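Local coordinates for protein VP2 (Primate bocaparvovirus 1, PDB 7L0Y) that forms the T=1 icosahedral capsid of human bocavirus 1 by self-assembly of 60 copies of size-variant coat proteins, at residues A[103-108]-A[423-428]. Sequence-based numbering, arbitrary orientation.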
# COMPACT_ATOMS: atom_id res chain seq x y z
N MET A 103 -0.70 -86.28 -14.57
CA MET A 103 -0.19 -87.43 -13.83
C MET A 103 0.91 -86.96 -12.89
O MET A 103 1.70 -86.09 -13.24
CB MET A 103 0.34 -88.49 -14.78
CG MET A 103 0.78 -89.77 -14.10
SD MET A 103 1.18 -91.03 -15.32
CE MET A 103 1.76 -92.36 -14.28
N GLN A 104 0.94 -87.53 -11.70
CA GLN A 104 1.93 -87.18 -10.69
C GLN A 104 2.38 -88.46 -10.02
O GLN A 104 1.55 -89.20 -9.48
CB GLN A 104 1.33 -86.20 -9.69
CG GLN A 104 2.29 -85.58 -8.73
CD GLN A 104 1.61 -84.52 -7.89
OE1 GLN A 104 0.44 -84.21 -8.10
NE2 GLN A 104 2.34 -83.97 -6.93
N VAL A 105 3.68 -88.72 -10.04
CA VAL A 105 4.25 -89.90 -9.41
C VAL A 105 5.24 -89.45 -8.35
O VAL A 105 6.13 -88.64 -8.62
CB VAL A 105 4.93 -90.83 -10.43
CG1 VAL A 105 5.61 -91.96 -9.71
CG2 VAL A 105 3.91 -91.37 -11.39
N LYS A 106 5.09 -89.98 -7.14
CA LYS A 106 6.04 -89.77 -6.06
C LYS A 106 6.66 -91.10 -5.69
O LYS A 106 5.97 -92.12 -5.60
CB LYS A 106 5.38 -89.15 -4.84
CG LYS A 106 4.87 -87.76 -5.04
CD LYS A 106 4.17 -87.27 -3.80
CE LYS A 106 3.67 -85.86 -3.95
NZ LYS A 106 2.95 -85.42 -2.73
N ILE A 107 7.97 -91.10 -5.47
CA ILE A 107 8.69 -92.22 -4.88
C ILE A 107 9.27 -91.74 -3.57
O ILE A 107 10.02 -90.76 -3.54
CB ILE A 107 9.79 -92.75 -5.82
CG1 ILE A 107 9.16 -93.27 -7.10
CG2 ILE A 107 10.56 -93.85 -5.15
CD1 ILE A 107 10.14 -93.53 -8.19
N TYR A 108 8.92 -92.40 -2.47
CA TYR A 108 9.22 -91.86 -1.16
C TYR A 108 9.25 -92.98 -0.14
O TYR A 108 8.98 -94.14 -0.46
CB TYR A 108 8.21 -90.77 -0.80
CG TYR A 108 6.80 -91.26 -0.74
CD1 TYR A 108 6.21 -91.58 0.46
CD2 TYR A 108 6.06 -91.43 -1.90
CE1 TYR A 108 4.94 -92.03 0.51
CE2 TYR A 108 4.80 -91.89 -1.86
CZ TYR A 108 4.23 -92.19 -0.65
OH TYR A 108 2.94 -92.64 -0.60
N GLY A 423 6.91 -91.00 -19.27
CA GLY A 423 8.23 -91.60 -19.31
C GLY A 423 8.35 -92.72 -18.30
O GLY A 423 7.73 -92.70 -17.24
N THR A 424 9.16 -93.71 -18.65
CA THR A 424 9.44 -94.80 -17.72
C THR A 424 10.36 -94.32 -16.62
O THR A 424 11.38 -93.67 -16.88
CB THR A 424 10.07 -95.97 -18.45
OG1 THR A 424 9.14 -96.50 -19.40
CG2 THR A 424 10.46 -97.05 -17.48
N ILE A 425 10.02 -94.65 -15.38
CA ILE A 425 10.89 -94.39 -14.25
C ILE A 425 11.76 -95.61 -14.05
O ILE A 425 11.27 -96.71 -13.79
CB ILE A 425 10.09 -94.07 -12.99
CG1 ILE A 425 9.25 -92.82 -13.21
CG2 ILE A 425 11.02 -93.86 -11.82
CD1 ILE A 425 8.20 -92.64 -12.18
N PHE A 426 13.06 -95.43 -14.20
CA PHE A 426 14.04 -96.48 -13.96
C PHE A 426 14.60 -96.32 -12.57
O PHE A 426 14.83 -95.20 -12.11
CB PHE A 426 15.16 -96.43 -14.98
CG PHE A 426 14.72 -96.73 -16.36
CD1 PHE A 426 14.61 -98.03 -16.79
CD2 PHE A 426 14.41 -95.71 -17.23
CE1 PHE A 426 14.21 -98.30 -18.06
CE2 PHE A 426 14.01 -95.99 -18.50
CZ PHE A 426 13.91 -97.29 -18.91
N ILE A 427 14.82 -97.43 -11.90
CA ILE A 427 15.36 -97.42 -10.55
C ILE A 427 16.31 -98.59 -10.41
O ILE A 427 16.01 -99.70 -10.85
CB ILE A 427 14.24 -97.46 -9.50
CG1 ILE A 427 14.80 -97.50 -8.09
CG2 ILE A 427 13.34 -98.60 -9.75
CD1 ILE A 427 13.74 -97.38 -7.04
N LYS A 428 17.48 -98.33 -9.86
CA LYS A 428 18.32 -99.41 -9.38
C LYS A 428 18.98 -98.92 -8.12
O LYS A 428 19.03 -97.71 -7.86
CB LYS A 428 19.40 -99.84 -10.38
CG LYS A 428 20.47 -98.83 -10.59
CD LYS A 428 21.51 -99.34 -11.54
CE LYS A 428 22.63 -98.33 -11.68
NZ LYS A 428 23.43 -98.19 -10.45
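Neither ring of the two segments, Phe426 or Tyr108, reaches the junction where Ile425 meets Val105 and Ile107; these flat groups are turned elsewhere. Phe426 carries CG2 of Thr424 over one face, 3.7 Å above the ring plane and displaced toward the rim, and it also meets Phe135 and, edge to face, Tyr167. The ring of Tyr108 has the carbonyl carbon of Lys106, from its own strand, at its edge and in plane.

Between the strands the contact is purely aliphatic. Ile425 reaches across with two branches. Its CD1 methyl lies 3.6 Å from CG1 of Val105 and 4.1 Å from CB of Val105, while its CG2 methyl comes within 3.7 Å of CD1 of Ile107. With CG1 of Ile425 anti to the carbonyl carbon (chi1 -61°) and CD1 continuing the extended chain (chi2 165°), the two methyls diverge, one for each partner. Val105 and Ile107 each run past Ile425 in the sense opposite to its own side chain. No hydrogen bond joins the strands, whose closest CA atoms, those of Val105 and Ile425, are 9.4 Å apart, a spacing suited to stacked sheets and too wide for neighbours in one sheet.

This is the interior of the eight-stranded jelly-roll barrel of parvovirus capsid proteins. Strand 95-118 lies between strands 215-232 and 446-462 and corresponds to strand D of the BIDG sheet; strand 424-429, between 71-74 and 132-137, corresponds to strand H of the opposing CHEF sheet. Phe218 and Ile134 also pack on Ile425, bringing apolar groups from both sheets to it. Ile427 points the same way but stands back, its CD1 5.1 Å from CG2 of Ile107, and rests on Ile134.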